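Local coordinates for protein L-talarate/galactarate dehydratase (Salmonella typhimurium, PDB 2PP0) that catalyses the magnesium-dependent dehydration of both L-talarate and galactarate to 5-keto-4-deoxy-D-glucarate, and in competition epimerises L-talarate to galactarate, at residues E29-P39 with W387-P398; G123-A131 with M279-E287. All coordinates share one frame; numbering follows the deposited sequence.

Overall arrangement
After helix 21-24 comes strand 28-40, which pairs with strand 388-395 near the far end of the chain; their pairing, contact 1, closes a loop of 347 residues. Within that span lies contact 2, where the turn opening helix 127-146 meets the loop leading into helix 283-291, closing a smaller loop of 147 residues. The two are therefore nested, not crossed. Contact 1 brings the C-terminal strand back to the sheet of the capping domain, while contact 2 joins that domain to the barrel just after one of its parallel strands. Their centres lie about 23 Å apart, and they do not touch.

Contact 1. Residues E29-P39 with W387-P398; sequences EWVKLSLAFLP and WTQLTCEFGKRP
The edge of the capping domain's antiparallel sheet is where Val31, Leu33 and Leu35 pair with Phe394, Cys392 and Leu390: the C-terminal strand 388-395 runs against strand 28-40, whose other side bonds to strand 57-69. Regular backbone pairing breaks once, in a classic beta bulge. There Leu35 O takes both Gln389 N at 2.8 Å and Leu390 N at 3.2 Å. Leu33 O is also doubly held, by Cys392 N and by the hydroxyl of Thr391, whose OG1 lies 2.9 Å from it. On the face of Leu33 and Leu35 the side chains turn to helix 86-96; Leu35 CD2 lies alongside Leu390 CD1, 3.8 Å away, and Cys392 SG reaches the CB and CD1 of Leu33.

Past the end of the strand, the tail folds over Trp30. With CG anti to the backbone N (chi1 -177°), the indole is set beside the tail, and Arg397 CG sits over the five-membered ring of Trp30 in a CH-pi contact, 3.6 Å from its centroid. Further along, Trp30 CZ2 lies over one face of the guanidinium, whose plane is 35° from that of the ring. At the indole edge, Trp30 NE1 donates to Glu393 OE1 at 3.1 Å; the oxygen lies close to the ring plane, while the N-H meets the carboxylate 41° out of the carboxylate plane. Far down the pair, Pro39 CD makes a similar CH-pi contact over Trp387, 3.7 Å from the centroid of its five-membered ring, while Phe37 O lies over the same face.

Glu393 OE1 also forms a salt bridge with Arg397 NH2, 3.1 Å away. Indole N-H and guanidinium thus converge on one oxygen, which probably restricts the carboxylate's rotation, offsets its negative charge and holds the C-terminal tail against Trp30.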
loop_
_atom_site.group_PDB
_atom_site.type_symbol
_atom_site.label_atom_id
_atom_site.label_comp_id
_atom_site.label_asym_id
_atom_site.label_seq_id
_atom_site.Cartn_x
_atom_site.Cartn_y
_atom_site.Cartn_z
ATOM N N GLU B 29 23.932 3.021 -8.527
ATOM C CA GLU B 29 25.309 3.433 -8.782
ATOM C C GLU B 29 25.425 4.720 -9.584
ATOM O O GLU B 29 26.514 5.274 -9.704
ATOM C CB GLU B 29 26.079 2.322 -9.517
ATOM C CG GLU B 29 26.094 0.983 -8.791
ATOM C CD GLU B 29 27.105 0.015 -9.379
ATOM O OE1 GLU B 29 27.253 -0.000 -10.620
ATOM O OE2 GLU B 29 27.737 -0.735 -8.600
ATOM N N TRP B 30 24.310 5.199 -10.122
ATOM C CA TRP B 30 24.329 6.410 -10.934
ATOM C C TRP B 30 22.976 7.111 -10.947
ATOM O O TRP B 30 21.932 6.460 -11.015
ATOM C CB TRP B 30 24.711 6.049 -12.368
ATOM C CG TRP B 30 24.828 7.206 -13.305
ATOM C CD1 TRP B 30 25.900 8.040 -13.449
ATOM C CD2 TRP B 30 23.858 7.629 -14.274
ATOM N NE1 TRP B 30 25.660 8.948 -14.451
ATOM C CE2 TRP B 30 24.415 8.719 -14.974
ATOM C CE3 TRP B 30 22.573 7.188 -14.620
ATOM C CZ2 TRP B 30 23.735 9.376 -16.003
ATOM C CZ3 TRP B 30 21.895 7.844 -15.645
ATOM C CH2 TRP B 30 22.479 8.926 -16.323
ATOM N N VAL B 31 23.011 8.442 -10.896
ATOM C CA VAL B 31 21.801 9.257 -10.915
ATOM C C VAL B 31 22.030 10.513 -11.741
ATOM O O VAL B 31 23.073 11.153 -11.619
ATOM C CB VAL B 31 21.397 9.733 -9.504
ATOM C CG1 VAL B 31 20.058 10.459 -9.580
ATOM C CG2 VAL B 31 21.334 8.574 -8.545
ATOM N N LYS B 32 21.056 10.866 -12.573
ATOM C CA LYS B 32 21.146 12.076 -13.382
ATOM C C LYS B 32 19.885 12.913 -13.220
ATOM O O LYS B 32 18.775 12.430 -13.452
ATOM C CB LYS B 32 21.320 11.757 -14.865
ATOM C CG LYS B 32 21.423 13.012 -15.722
ATOM C CD LYS B 32 21.530 12.680 -17.197
ATOM C CE LYS B 32 21.626 13.946 -18.023
ATOM N NZ LYS B 32 21.592 13.649 -19.473
ATOM N N LEU B 33 20.061 14.170 -12.824
ATOM C CA LEU B 33 18.932 15.073 -12.647
ATOM C C LEU B 33 18.962 16.118 -13.747
ATOM O O LEU B 33 20.033 16.566 -14.159
ATOM C CB LEU B 33 19.012 15.762 -11.283
ATOM C CG LEU B 33 19.122 14.854 -10.052
ATOM C CD1 LEU B 33 19.241 15.711 -8.802
ATOM C CD2 LEU B 33 17.904 13.939 -9.961
ATOM N N SER B 34 17.787 16.498 -14.231
ATOM C CA SER B 34 17.690 17.497 -15.282
ATOM C C SER B 34 16.593 18.510 -14.997
ATOM O O SER B 34 15.552 18.172 -14.424
ATOM C CB SER B 34 17.399 16.830 -16.632
ATOM O OG SER B 34 18.451 15.966 -17.028
ATOM N N LEU B 35 16.844 19.760 -15.377
ATOM C CA LEU B 35 15.860 20.820 -15.230
ATOM C C LEU B 35 15.599 21.293 -16.646
ATOM O O LEU B 35 16.487 21.849 -17.297
ATOM C CB LEU B 35 16.391 21.988 -14.392
ATOM C CG LEU B 35 15.444 23.198 -14.384
ATOM C CD1 LEU B 35 14.076 22.768 -13.860
ATOM C CD2 LEU B 35 16.024 24.331 -13.524
ATOM N N ALA B 36 14.389 21.057 -17.133
ATOM C CA ALA B 36 14.034 21.461 -18.482
ATOM C C ALA B 36 12.827 22.374 -18.449
ATOM O O ALA B 36 12.102 22.421 -17.456
ATOM C CB ALA B 36 13.735 20.226 -19.336
ATOM N N PHE B 37 12.615 23.104 -19.535
ATOM C CA PHE B 37 11.473 23.991 -19.624
ATOM C C PHE B 37 10.674 23.721 -20.885
ATOM O O PHE B 37 11.187 23.800 -22.005
ATOM C CB PHE B 37 11.927 25.448 -19.558
ATOM C CG PHE B 37 12.291 25.894 -18.171
ATOM C CD1 PHE B 37 11.305 26.309 -17.281
ATOM C CD2 PHE B 37 13.610 25.845 -17.734
ATOM C CE1 PHE B 37 11.629 26.667 -15.977
ATOM C CE2 PHE B 37 13.944 26.200 -16.428
ATOM C CZ PHE B 37 12.952 26.610 -15.550
ATOM N N LEU B 38 9.411 23.381 -20.674
ATOM C CA LEU B 38 8.472 23.080 -21.738
ATOM C C LEU B 38 7.773 24.382 -22.112
ATOM O O LEU B 38 7.017 24.940 -21.318
ATOM C CB LEU B 38 7.457 22.060 -21.225
ATOM C CG LEU B 38 6.290 21.641 -22.113
ATOM C CD1 LEU B 38 6.814 20.787 -23.249
ATOM C CD2 LEU B 38 5.277 20.857 -21.288
ATOM N N PRO B 39 8.024 24.889 -23.326
ATOM C CA PRO B 39 7.397 26.139 -23.764
ATOM C C PRO B 39 5.960 26.013 -24.261
ATOM O O PRO B 39 5.588 25.026 -24.898
ATOM C CB PRO B 39 8.343 26.624 -24.859
ATOM C CG PRO B 39 8.793 25.332 -25.486
ATOM C CD PRO B 39 9.072 24.462 -24.273
ATOM N N TRP B 387 15.361 20.689 -24.504
ATOM C CA TRP B 387 14.763 21.624 -23.557
ATOM C C TRP B 387 15.405 21.642 -22.175
ATOM O O TRP B 387 14.962 22.375 -21.292
ATOM C CB TRP B 387 13.269 21.344 -23.408
ATOM C CG TRP B 387 12.448 21.818 -24.569
ATOM C CD1 TRP B 387 12.732 22.863 -25.399
ATOM C CD2 TRP B 387 11.175 21.309 -24.985
ATOM N NE1 TRP B 387 11.714 23.041 -26.302
ATOM C CE2 TRP B 387 10.745 22.102 -26.071
ATOM C CE3 TRP B 387 10.354 20.263 -24.543
ATOM C CZ2 TRP B 387 9.528 21.883 -26.723
ATOM C CZ3 TRP B 387 9.145 20.045 -25.192
ATOM C CH2 TRP B 387 8.744 20.852 -26.270
ATOM N N THR B 388 16.442 20.836 -21.978
ATOM C CA THR B 388 17.124 20.796 -20.692
ATOM C C THR B 388 18.052 22.006 -20.571
ATOM O O THR B 388 18.864 22.260 -21.462
ATOM C CB THR B 388 17.950 19.504 -20.544
ATOM O OG1 THR B 388 17.066 18.376 -20.507
ATOM C CG2 THR B 388 18.776 19.537 -19.274
ATOM N N GLN B 389 17.921 22.751 -19.475
ATOM C CA GLN B 389 18.759 23.924 -19.254
ATOM C C GLN B 389 19.861 23.643 -18.247
ATOM O O GLN B 389 20.951 24.193 -18.346
ATOM C CB GLN B 389 17.910 25.110 -18.787
ATOM C CG GLN B 389 17.179 25.818 -19.926
ATOM C CD GLN B 389 16.261 26.927 -19.441
ATOM O OE1 GLN B 389 16.384 27.403 -18.310
ATOM N NE2 GLN B 389 15.343 27.353 -20.302
ATOM N N LEU B 390 19.577 22.779 -17.279
ATOM C CA LEU B 390 20.558 22.421 -16.260
ATOM C C LEU B 390 20.537 20.912 -16.057
ATOM O O LEU B 390 19.504 20.273 -16.238
ATOM C CB LEU B 390 20.228 23.109 -14.927
ATOM C CG LEU B 390 20.319 24.638 -14.840
ATOM C CD1 LEU B 390 19.752 25.121 -13.508
ATOM C CD2 LEU B 390 21.771 25.073 -14.984
ATOM N N THR B 391 21.678 20.345 -15.685
ATOM C CA THR B 391 21.760 18.911 -15.429
ATOM C C THR B 391 22.970 18.626 -14.550
ATOM O O THR B 391 23.896 19.436 -14.480
ATOM C CB THR B 391 21.869 18.103 -16.748
ATOM O OG1 THR B 391 21.802 16.702 -16.452
ATOM C CG2 THR B 391 23.181 18.400 -17.458
ATOM N N CYS B 392 22.940 17.494 -13.855
ATOM C CA CYS B 392 24.045 17.083 -12.995
ATOM C C CYS B 392 24.001 15.569 -12.828
ATOM O O CYS B 392 22.949 14.954 -12.978
ATOM C CB CYS B 392 23.967 17.769 -11.626
ATOM S SG CYS B 392 22.456 17.474 -10.679
ATOM N N GLU B 393 25.147 14.969 -12.527
ATOM C CA GLU B 393 25.216 13.524 -12.362
ATOM C C GLU B 393 25.993 13.114 -11.125
ATOM O O GLU B 393 26.862 13.847 -10.644
ATOM C CB GLU B 393 25.838 12.893 -13.611
ATOM C CG GLU B 393 24.964 13.033 -14.843
ATOM C CD GLU B 393 25.622 12.491 -16.093
ATOM O OE1 GLU B 393 26.403 11.525 -15.979
ATOM O OE2 GLU B 393 25.343 13.019 -17.189
ATOM N N PHE B 394 25.668 11.931 -10.615
ATOM C CA PHE B 394 26.301 11.389 -9.426
ATOM C C PHE B 394 26.639 9.926 -9.689
ATOM O O PHE B 394 25.896 9.228 -10.375
ATOM C CB PHE B 394 25.335 11.490 -8.239
ATOM C CG PHE B 394 24.784 12.874 -8.026
ATOM C CD1 PHE B 394 25.400 13.756 -7.142
ATOM C CD2 PHE B 394 23.674 13.311 -8.742
ATOM C CE1 PHE B 394 24.918 15.057 -6.978
ATOM C CE2 PHE B 394 23.184 14.606 -8.587
ATOM C CZ PHE B 394 23.809 15.481 -7.702
ATOM N N GLY B 395 27.759 9.466 -9.146
ATOM C CA GLY B 395 28.152 8.085 -9.335
ATOM C C GLY B 395 28.767 7.817 -10.691
ATOM O O GLY B 395 29.348 8.709 -11.313
ATOM N N LYS B 396 28.626 6.582 -11.162
ATOM C CA LYS B 396 29.194 6.183 -12.444
ATOM C C LYS B 396 28.277 5.188 -13.139
ATOM O O LYS B 396 27.889 4.179 -12.549
ATOM C CB LYS B 396 30.568 5.550 -12.215
ATOM C CG LYS B 396 31.313 5.160 -13.482
ATOM C CD LYS B 396 32.651 4.510 -13.155
ATOM C CE LYS B 396 33.496 4.310 -14.406
ATOM N NZ LYS B 396 32.789 3.499 -15.436
ATOM N N ARG B 397 27.924 5.475 -14.388
ATOM C CA ARG B 397 27.058 4.582 -15.146
ATOM C C ARG B 397 27.626 3.169 -15.081
ATOM O O ARG B 397 28.830 2.973 -15.253
ATOM C CB ARG B 397 26.973 5.013 -16.610
ATOM C CG ARG B 397 26.377 6.386 -16.857
ATOM C CD ARG B 397 26.202 6.615 -18.352
ATOM N NE ARG B 397 25.757 7.968 -18.674
ATOM C CZ ARG B 397 26.467 9.069 -18.434
ATOM N NH1 ARG B 397 27.662 8.982 -17.863
ATOM N NH2 ARG B 397 25.985 10.259 -18.773
ATOM N N PRO B 398 26.768 2.167 -14.821
ATOM C CA PRO B 398 27.222 0.774 -14.741
ATOM C C PRO B 398 27.782 0.270 -16.072
ATOM O O PRO B 398 27.427 0.854 -17.119
ATOM C CB PRO B 398 25.956 0.025 -14.334
ATOM C CG PRO B 398 25.202 1.050 -13.537
ATOM C CD PRO B 398 25.366 2.283 -14.387
ATOM O OXT PRO B 398 28.553 -0.714 -16.053
HETATM O O HOH W 1 18.122 15.800 -19.762
#

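Contact 2. Residues G123-A131 with M279-E287; sequences GRSGMAVQA and MLTSFREHE
The carboxylate of Glu285, brushed by Ser125 CB 3.6 Å from OE2, is gripped mostly by its own segment. OE1 accepts from Thr281 N, which comes down from above the carboxylate plane, and is also hydrogen-bonded to Tyr258 OH. OE2 has two donors: Thr281 OG1 lies 2.8 Å from Glu285 OE2 on its syn lone pair, and Ser282 OG arrives on the anti side, 27° out of the plane. Bonds from several directions fix the rotation of this group. The His286 ring has Leu280 CD1 over the centre of one face, 3.6 Å above its plane. Another flat group, the guanidinium of Arg124, has Arg284 NH2 near its plane at one edge, 4.5 Å from Arg124 NH1; two like charges at this distance probably repel mildly.

Ser282 is the N-cap of helix 283-291, its OG accepting from Glu285 N at 3.0 Å while donating to the carboxylate of the same residue. The loop belongs to the barrel domain of the enolase superfamily: it follows strand 274-276 and the magnesium ligand Glu278. Residues 123-131 come from the N-terminal capping domain and enter helix 127-146, so this is a domain-to-domain seam.

Backbone polarity is matched across it at one point, where Gly126 N donates to Thr281 O at 3.2 Å in a nearly straight bond of 167°. Val129 CG2 rests on that same carbonyl oxygen. Nearby, the CB atoms of Ser125 and Ser282 meet at 3.5 Å. Thr281 holds OG1 between its backbone N and carbonyl carbon (chi1 67°), which directs the hydroxyl to Glu285 and leaves CG2 for the extended chain of Gln130. The two side chains cross at a slant, Thr281 CG2 lying 3.4 Å from Gln130 NE2, which is itself hydrogen-bonded to Arg304 O.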
loop_
_atom_site.group_PDB
_atom_site.type_symbol
_atom_site.label_atom_id
_atom_site.label_comp_id
_atom_site.label_asym_id
_atom_site.label_seq_id
_atom_site.Cartn_x
_atom_site.Cartn_y
_atom_site.Cartn_z
ATOM N N GLY B 123 11.514 20.553 5.916
ATOM C CA GLY B 123 10.200 19.933 5.998
ATOM C C GLY B 123 9.866 18.590 5.376
ATOM O O GLY B 123 10.709 17.904 4.791
ATOM N N ARG B 124 8.593 18.229 5.513
ATOM C CA ARG B 124 8.066 16.975 4.994
ATOM C C ARG B 124 6.867 17.232 4.089
ATOM O O ARG B 124 6.039 16.356 3.874
ATOM C CB ARG B 124 7.666 16.058 6.150
ATOM C CG ARG B 124 8.815 15.754 7.097
ATOM C CD ARG B 124 8.436 14.727 8.159
ATOM N NE ARG B 124 9.437 14.675 9.222
ATOM C CZ ARG B 124 9.318 13.964 10.339
ATOM N NH1 ARG B 124 8.233 13.229 10.553
ATOM N NH2 ARG B 124 10.282 14.000 11.253
ATOM N N SER B 125 6.780 18.452 3.573
ATOM C CA SER B 125 5.711 18.831 2.657
ATOM C C SER B 125 6.254 19.960 1.802
ATOM O O SER B 125 7.297 20.529 2.111
ATOM C CB SER B 125 4.478 19.327 3.422
ATOM O OG SER B 125 4.753 20.552 4.073
ATOM N N GLY B 126 5.559 20.274 0.718
ATOM C CA GLY B 126 6.000 21.361 -0.130
ATOM C C GLY B 126 7.101 21.056 -1.128
ATOM O O GLY B 126 7.307 19.907 -1.537
ATOM N N MET B 127 7.827 22.107 -1.499
ATOM C CA MET B 127 8.887 22.016 -2.492
ATOM C C MET B 127 9.931 20.932 -2.268
ATOM O O MET B 127 10.382 20.317 -3.225
ATOM C CB MET B 127 9.570 23.383 -2.642
ATOM C CG MET B 127 10.233 23.613 -4.009
ATOM S SD MET B 127 10.679 25.368 -4.284
ATOM C CE MET B 127 11.697 25.568 -2.880
ATOM N N ALA B 128 10.327 20.689 -1.023
ATOM C CA ALA B 128 11.331 19.666 -0.772
ATOM C C ALA B 128 10.856 18.246 -1.126
ATOM O O ALA B 128 11.640 17.452 -1.644
ATOM C CB ALA B 128 11.796 19.722 0.681
ATOM N N VAL B 129 9.593 17.913 -0.856
ATOM C CA VAL B 129 9.131 16.565 -1.202
ATOM C C VAL B 129 8.900 16.485 -2.707
ATOM O O VAL B 129 8.911 15.401 -3.299
ATOM C CB VAL B 129 7.839 16.140 -0.427
ATOM C CG1 VAL B 129 8.095 16.217 1.070
ATOM C CG2 VAL B 129 6.651 16.992 -0.821
ATOM N N GLN B 130 8.716 17.642 -3.331
ATOM C CA GLN B 130 8.524 17.678 -4.771
ATOM C C GLN B 130 9.874 17.469 -5.464
ATOM O O GLN B 130 9.931 17.208 -6.665
ATOM C CB GLN B 130 7.894 19.004 -5.195
ATOM C CG GLN B 130 6.399 19.073 -4.921
ATOM C CD GLN B 130 5.801 20.401 -5.335
ATOM O OE1 GLN B 130 6.359 21.106 -6.175
ATOM N NE2 GLN B 130 4.651 20.743 -4.757
ATOM N N ALA B 131 10.951 17.584 -4.690
ATOM C CA ALA B 131 12.302 17.370 -5.196
ATOM C C ALA B 131 12.604 15.873 -5.057
ATOM O O ALA B 131 13.473 15.338 -5.746
ATOM C CB ALA B 131 13.308 18.179 -4.393
ATOM N N MET B 279 -3.772 21.498 -5.664
ATOM C CA MET B 279 -2.748 22.374 -5.096
ATOM C C MET B 279 -2.065 21.860 -3.821
ATOM O O MET B 279 -1.025 22.382 -3.420
ATOM C CB MET B 279 -3.346 23.765 -4.834
ATOM C CG MET B 279 -4.006 24.427 -6.057
ATOM S SD MET B 279 -2.976 24.554 -7.557
ATOM C CE MET B 279 -1.818 25.820 -7.056
ATOM N N LEU B 280 -2.632 20.835 -3.190
ATOM C CA LEU B 280 -2.044 20.299 -1.962
ATOM C C LEU B 280 -0.693 19.660 -2.244
ATOM O O LEU B 280 -0.482 19.089 -3.314
ATOM C CB LEU B 280 -2.997 19.294 -1.315
ATOM C CG LEU B 280 -4.386 19.888 -1.063
ATOM C CD1 LEU B 280 -5.244 18.865 -0.345
ATOM C CD2 LEU B 280 -4.269 21.176 -0.241
ATOM N N THR B 281 0.213 19.743 -1.274
ATOM C CA THR B 281 1.567 19.235 -1.452
ATOM C C THR B 281 2.071 18.231 -0.430
ATOM O O THR B 281 3.243 18.264 -0.052
ATOM C CB THR B 281 2.576 20.407 -1.509
ATOM O OG1 THR B 281 2.630 21.062 -0.233
ATOM C CG2 THR B 281 2.146 21.414 -2.554
ATOM N N SER B 282 1.202 17.330 0.016
ATOM C CA SER B 282 1.616 16.298 0.963
ATOM C C SER B 282 0.436 15.433 1.343
ATOM O O SER B 282 -0.713 15.824 1.160
ATOM C CB SER B 282 2.188 16.913 2.242
ATOM O OG SER B 282 1.147 17.419 3.067
ATOM N N PHE B 283 0.730 14.252 1.871
ATOM C CA PHE B 283 -0.314 13.353 2.324
ATOM C C PHE B 283 -1.073 14.066 3.444
ATOM O O PHE B 283 -2.297 14.131 3.438
ATOM C CB PHE B 283 0.298 12.072 2.881
ATOM C CG PHE B 283 -0.659 11.259 3.701
ATOM C CD1 PHE B 283 -1.543 10.380 3.094
ATOM C CD2 PHE B 283 -0.706 11.412 5.087
ATOM C CE1 PHE B 283 -2.470 9.658 3.849
ATOM C CE2 PHE B 283 -1.625 10.697 5.855
ATOM C CZ PHE B 283 -2.511 9.817 5.235
ATOM N N ARG B 284 -0.331 14.609 4.405
ATOM C CA ARG B 284 -0.947 15.288 5.536
ATOM C C ARG B 284 -1.964 16.358 5.158
ATOM O O ARG B 284 -2.995 16.485 5.812
ATOM C CB ARG B 284 0.126 15.878 6.455
ATOM C CG ARG B 284 0.897 14.810 7.228
ATOM C CD ARG B 284 1.519 15.357 8.510
ATOM N NE ARG B 284 2.194 14.310 9.273
ATOM C CZ ARG B 284 3.358 13.761 8.931
ATOM N NH1 ARG B 284 3.992 14.161 7.836
ATOM N NH2 ARG B 284 3.885 12.803 9.684
ATOM N N GLU B 285 -1.682 17.130 4.115
ATOM C CA GLU B 285 -2.615 18.164 3.684
ATOM C C GLU B 285 -3.887 17.527 3.146
ATOM O O GLU B 285 -5.000 17.953 3.469
ATOM C CB GLU B 285 -1.967 19.046 2.616
ATOM C CG GLU B 285 -0.801 19.862 3.155
ATOM C CD GLU B 285 0.083 20.416 2.057
ATOM O OE1 GLU B 285 -0.391 21.262 1.273
ATOM O OE2 GLU B 285 1.258 19.991 1.981
ATOM N N HIS B 286 -3.726 16.500 2.319
ATOM C CA HIS B 286 -4.880 15.806 1.764
ATOM C C HIS B 286 -5.690 15.151 2.872
ATOM O O HIS B 286 -6.915 15.109 2.812
ATOM C CB HIS B 286 -4.442 14.740 0.756
ATOM C CG HIS B 286 -4.372 15.238 -0.652
ATOM N ND1 HIS B 286 -3.190 15.607 -1.256
ATOM C CD2 HIS B 286 -5.345 15.453 -1.568
ATOM C CE1 HIS B 286 -3.438 16.029 -2.482
ATOM N NE2 HIS B 286 -4.738 15.948 -2.696
ATOM N N GLU B 287 -4.996 14.640 3.883
ATOM C CA GLU B 287 -5.651 13.982 5.006
ATOM C C GLU B 287 -6.592 14.933 5.742
ATOM O O GLU B 287 -7.703 14.555 6.103
ATOM C CB GLU B 287 -4.604 13.432 5.977
ATOM C CG GLU B 287 -5.192 12.764 7.203
ATOM C CD GLU B 287 -4.124 12.221 8.118
ATOM O OE1 GLU B 287 -3.154 12.953 8.396
ATOM O OE2 GLU B 287 -4.250 11.065 8.564
#